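Conserved protein with 2 CBS domains (PDB 2RIH) binds AMP through a pair of CBS domains that form a Bateman module, and probably serves as a sensor of adenine nucleotides. Local coordinates at residues Val16-Val27 / Asn34-Arg44. Numbering follows the deposited sequence.
Sequences VSLPETATIREV and NRVGLAVLTAR. With SO4 (sulfate ion), chain H; SO4 (sulfate ion), chain D.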
loop_
_atom_site.group_PDB
_atom_site.type_symbol
_atom_site.label_atom_id
_atom_site.label_comp_id
_atom_site.label_asym_id
_atom_site.label_seq_id
_atom_site.Cartn_x
_atom_site.Cartn_y
_atom_site.Cartn_z
ATOM N N VAL A 16 -13.673 4.779 4.332
ATOM C CA VAL A 16 -14.426 3.562 4.125
ATOM C C VAL A 16 -14.642 2.914 5.492
ATOM O O VAL A 16 -13.684 2.526 6.172
ATOM C CB VAL A 16 -13.688 2.576 3.193
ATOM C CG1 VAL A 16 -14.390 1.232 3.172
ATOM C CG2 VAL A 16 -13.597 3.148 1.800
ATOM N N SER A 17 -15.895 2.840 5.919
ATOM C CA SER A 17 -16.214 2.151 7.154
ATOM C C SER A 17 -17.360 1.182 6.926
ATOM O O SER A 17 -18.252 1.441 6.129
ATOM C CB SER A 17 -16.547 3.134 8.280
ATOM O OG SER A 17 -17.735 3.848 8.008
ATOM N N LEU A 18 -17.300 0.058 7.629
ATOM C CA LEU A 18 -18.327 -0.958 7.580
ATOM C C LEU A 18 -18.591 -1.404 9.016
ATOM O O LEU A 18 -17.715 -1.279 9.872
ATOM C CB LEU A 18 -17.878 -2.149 6.725
ATOM C CG LEU A 18 -17.634 -1.928 5.226
ATOM C CD1 LEU A 18 -16.202 -1.435 4.947
ATOM C CD2 LEU A 18 -17.904 -3.205 4.466
ATOM N N PRO A 19 -19.810 -1.897 9.299
ATOM C CA PRO A 19 -20.010 -2.454 10.637
ATOM C C PRO A 19 -19.096 -3.655 10.901
ATOM O O PRO A 19 -18.655 -4.335 9.964
ATOM C CB PRO A 19 -21.491 -2.851 10.658
ATOM C CG PRO A 19 -21.934 -2.866 9.240
ATOM C CD PRO A 19 -21.027 -1.949 8.474
ATOM N N GLU A 20 -18.812 -3.885 12.177
ATOM C CA GLU A 20 -17.917 -4.954 12.624
ATOM C C GLU A 20 -18.309 -6.377 12.201
ATOM O O GLU A 20 -17.488 -7.288 12.295
ATOM C CB GLU A 20 -17.764 -4.898 14.151
ATOM C CG GLU A 20 -19.066 -4.996 14.946
ATOM C CD GLU A 20 -18.820 -5.037 16.439
ATOM O OE1 GLU A 20 -19.409 -4.223 17.165
ATOM O OE2 GLU A 20 -18.020 -5.879 16.887
ATOM N N THR A 21 -19.553 -6.555 11.755
ATOM C CA THR A 21 -20.069 -7.838 11.259
ATOM C C THR A 21 -19.786 -8.069 9.769
ATOM O O THR A 21 -20.134 -9.123 9.226
ATOM C CB THR A 21 -21.602 -7.902 11.438
ATOM O OG1 THR A 21 -22.181 -6.690 10.940
ATOM C CG2 THR A 21 -21.981 -8.069 12.906
ATOM N N ALA A 22 -19.173 -7.085 9.108
ATOM C CA ALA A 22 -18.878 -7.174 7.677
ATOM C C ALA A 22 -18.092 -8.437 7.307
ATOM O O ALA A 22 -17.277 -8.944 8.088
ATOM C CB ALA A 22 -18.108 -5.924 7.216
ATOM N N THR A 23 -18.334 -8.938 6.101
ATOM C CA THR A 23 -17.564 -10.059 5.593
ATOM C C THR A 23 -16.301 -9.521 4.943
ATOM O O THR A 23 -16.191 -8.328 4.677
ATOM C CB THR A 23 -18.345 -10.894 4.569
ATOM O OG1 THR A 23 -18.548 -10.132 3.368
ATOM C CG2 THR A 23 -19.684 -11.353 5.157
ATOM N N ILE A 24 -15.364 -10.418 4.674
ATOM C CA ILE A 24 -14.113 -10.056 4.023
ATOM C C ILE A 24 -14.341 -9.466 2.629
ATOM O O ILE A 24 -13.705 -8.479 2.264
ATOM C CB ILE A 24 -13.150 -11.270 3.916
ATOM C CG1 ILE A 24 -12.726 -11.741 5.318
ATOM C CG2 ILE A 24 -11.932 -10.900 3.046
ATOM C CD1 ILE A 24 -11.991 -13.038 5.313
ATOM N N ARG A 25 -15.229 -10.077 1.854
ATOM C CA ARG A 25 -15.508 -9.599 0.500
ATOM C C ARG A 25 -16.277 -8.278 0.496
ATOM O O ARG A 25 -16.129 -7.487 -0.436
ATOM C CB ARG A 25 -16.280 -10.645 -0.322
ATOM C CG ARG A 25 -16.117 -10.438 -1.832
ATOM C CD ARG A 25 -16.818 -11.487 -2.662
ATOM N NE ARG A 25 -16.522 -12.854 -2.237
ATOM C CZ ARG A 25 -15.518 -13.617 -2.673
ATOM N NH1 ARG A 25 -14.644 -13.173 -3.564
ATOM N NH2 ARG A 25 -15.384 -14.851 -2.204
ATOM N N GLU A 26 -17.111 -8.052 1.512
ATOM C CA GLU A 26 -17.806 -6.770 1.650
ATOM C C GLU A 26 -16.795 -5.641 1.817
ATOM O O GLU A 26 -16.919 -4.597 1.168
ATOM C CB GLU A 26 -18.801 -6.787 2.816
ATOM C CG GLU A 26 -20.092 -7.521 2.483
ATOM C CD GLU A 26 -20.942 -7.827 3.702
ATOM O OE1 GLU A 26 -20.503 -7.553 4.835
ATOM O OE2 GLU A 26 -22.059 -8.352 3.523
ATOM N N VAL A 27 -15.794 -5.867 2.671
ATOM C CA VAL A 27 -14.707 -4.907 2.867
ATOM C C VAL A 27 -13.946 -4.673 1.563
ATOM O O VAL A 27 -13.711 -3.532 1.173
ATOM C CB VAL A 27 -13.713 -5.371 3.958
ATOM C CG1 VAL A 27 -12.451 -4.465 3.976
ATOM C CG2 VAL A 27 -14.405 -5.411 5.318
ATOM N N ASN A 34 -13.973 2.612 -3.665
ATOM C CA ASN A 34 -13.442 3.909 -3.251
ATOM C C ASN A 34 -11.973 4.137 -3.602
ATOM O O ASN A 34 -11.449 5.242 -3.409
ATOM C CB ASN A 34 -13.690 4.100 -1.757
ATOM C CG ASN A 34 -15.152 4.330 -1.454
ATOM O OD1 ASN A 34 -15.634 5.464 -1.524
ATOM N ND2 ASN A 34 -15.875 3.259 -1.149
ATOM N N ARG A 35 -11.326 3.097 -4.130
ATOM C CA ARG A 35 -9.931 3.149 -4.574
ATOM C C ARG A 35 -8.979 3.569 -3.460
ATOM O O ARG A 35 -8.100 4.416 -3.655
ATOM C CB ARG A 35 -9.785 4.063 -5.804
ATOM C CG ARG A 35 -10.800 3.760 -6.896
ATOM C CD ARG A 35 -10.208 3.790 -8.300
ATOM N NE ARG A 35 -10.993 2.924 -9.188
ATOM C CZ ARG A 35 -10.497 2.145 -10.148
ATOM N NH1 ARG A 35 -9.185 2.072 -10.380
ATOM N NH2 ARG A 35 -11.325 1.408 -10.876
ATOM N N VAL A 36 -9.178 2.973 -2.285
ATOM C CA VAL A 36 -8.314 3.192 -1.128
ATOM C C VAL A 36 -8.007 1.826 -0.522
ATOM O O VAL A 36 -8.613 0.827 -0.905
ATOM C CB VAL A 36 -8.932 4.158 -0.087
ATOM C CG1 VAL A 36 -9.052 5.565 -0.685
ATOM C CG2 VAL A 36 -10.298 3.638 0.435
ATOM N N GLY A 37 -7.072 1.788 0.416
ATOM C CA GLY A 37 -6.529 0.520 0.894
ATOM C C GLY A 37 -6.818 0.123 2.321
ATOM O O GLY A 37 -6.417 -0.963 2.737
ATOM N N LEU A 38 -7.490 0.988 3.081
ATOM C CA LEU A 38 -7.855 0.665 4.460
ATOM C C LEU A 38 -9.309 0.984 4.788
ATOM O O LEU A 38 -9.787 2.100 4.537
ATOM C CB LEU A 38 -6.929 1.360 5.466
ATOM C CG LEU A 38 -7.104 0.876 6.910
ATOM C CD1 LEU A 38 -5.827 0.257 7.455
ATOM C CD2 LEU A 38 -7.621 1.987 7.821
ATOM N N ALA A 39 -9.992 -0.027 5.337
ATOM C CA ALA A 39 -11.350 0.081 5.827
ATOM C C ALA A 39 -11.370 0.085 7.364
ATOM O O ALA A 39 -10.604 -0.628 8.015
ATOM C CB ALA A 39 -12.207 -1.087 5.290
ATOM N N VAL A 40 -12.255 0.891 7.937
ATOM C CA VAL A 40 -12.466 0.904 9.377
ATOM C C VAL A 40 -13.733 0.116 9.719
ATOM O O VAL A 40 -14.788 0.346 9.139
ATOM C CB VAL A 40 -12.583 2.352 9.918
ATOM C CG1 VAL A 40 -12.922 2.361 11.414
ATOM C CG2 VAL A 40 -11.299 3.122 9.659
ATOM N N LEU A 41 -13.616 -0.832 10.642
ATOM C CA LEU A 41 -14.788 -1.552 11.147
ATOM C C LEU A 41 -15.267 -0.796 12.375
ATOM O O LEU A 41 -14.465 -0.448 13.239
ATOM C CB LEU A 41 -14.474 -3.015 11.466
ATOM C CG LEU A 41 -14.049 -3.938 10.308
ATOM C CD1 LEU A 41 -14.072 -5.401 10.765
ATOM C CD2 LEU A 41 -14.904 -3.773 9.046
ATOM N N THR A 42 -16.564 -0.491 12.419
ATOM C CA THR A 42 -17.124 0.328 13.489
ATOM C C THR A 42 -18.041 -0.488 14.395
ATOM O O THR A 42 -18.568 -1.535 13.999
ATOM C CB THR A 42 -17.892 1.559 12.930
ATOM O OG1 THR A 42 -18.935 1.121 12.054
ATOM C CG2 THR A 42 -16.941 2.478 12.157
ATOM N N ALA A 43 -18.208 0.005 15.617
ATOM C CA ALA A 43 -19.028 -0.651 16.621
ATOM C C ALA A 43 -20.469 -0.763 16.128
ATOM O O ALA A 43 -21.021 0.186 15.564
ATOM C CB ALA A 43 -18.971 0.119 17.939
ATOM N N ARG A 44 -21.058 -1.937 16.330
ATOM C CA ARG A 44 -22.433 -2.189 15.921
ATOM C C ARG A 44 -23.394 -1.117 16.457
ATOM O O ARG A 44 -24.280 -0.651 15.731
ATOM C CB ARG A 44 -22.862 -3.602 16.349
ATOM C CG ARG A 44 -22.828 -3.865 17.853
ATOM C CD ARG A 44 -22.540 -5.334 18.189
ATOM N NE ARG A 44 -23.371 -6.267 17.419
ATOM C CZ ARG A 44 -22.925 -7.174 16.547
ATOM N NH1 ARG A 44 -21.625 -7.328 16.300
ATOM N NH2 ARG A 44 -23.798 -7.955 15.916
HETATM S S SO4 H . -6.400 2.182 -7.786
HETATM O O1 SO4 H . -5.809 0.995 -8.410
HETATM O O2 SO4 H . -5.456 2.821 -6.872
HETATM O O3 SO4 H . -6.751 3.144 -8.829
HETATM O O4 SO4 H . -7.583 1.783 -7.037
HETATM S S SO4 D . -4.233 4.403 -0.433
HETATM O O1 SO4 D . -2.817 4.362 -0.113
HETATM O O2 SO4 D . -4.693 5.785 -0.412
HETATM O O3 SO4 D . -4.454 3.880 -1.764
HETATM O O4 SO4 D . -4.981 3.618 0.527
HETATM O O HOH W 1 -10.831 4.510 4.335
HETATM O O HOH W 2 -19.834 1.953 9.549
#
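The beta-alpha-beta unit of the first CBS domain brings strand 16-19 alongside strand 38-43, where Val40 N donates an almost straight bond (174°) to Val16 O at 2.8 Å. Leu18 straddles Leu41, its N bonded to Val40 O and its O accepting from Thr42 N, and Glu20 N continues the parallel pattern to Thr42 O. A water bridges Val16 N and Leu38 O.

The crossover helix 24-34, started by a capping box of Thr23 and Glu26, packs on the face bearing Val16, Leu18, Ala39 and Leu41. Val27 serves both strand neighbours there: Val27 CG1 rests 3.6 Å from Ala39 CB, while CG2 lies near Leu41 CD2. With CG2 anti to its carbonyl carbon, Val16 pushes that methyl against Val36 CG2 at 3.6 Å and the CB of Asn34, whose amide nitrogen turns back to Glu30 O; Val16 CG1 meets Ala39 CB.

Beyond strand 16-19, Glu20 sets CG between the backbone N and the carbonyl carbon (chi1 57°), which brings it near Thr42 O, and Glu20 OE1 accepts Arg44 N through its anti lone pair at 2.9 Å. In one of its two modelled conformers the Arg44 guanidinium, its plane 62° from the carboxylate, makes a long, tentative salt bridge, Arg44 NH1 to Glu20 OE1 at 3.9 Å, with Glu20 OE2 at the guanidinium edge and Thr21 CG2 close to both terminal nitrogens. In place of Glu20, an alanine here is likely to leave Arg44 N without this acceptor and the guanidinium without its nearby negative charge.

Toward the start of strand 38-43, Val16, Gly37 and Leu38 contribute to an AMP site, which in this model holds no nucleotide but a sulfate, probably from the crystallisation liquor; Gly37 N holds sulfate O4 at 2.8 Å, and the anion is also bound by His103 and Ser118 of the same chain and Arg57 of the second subunit.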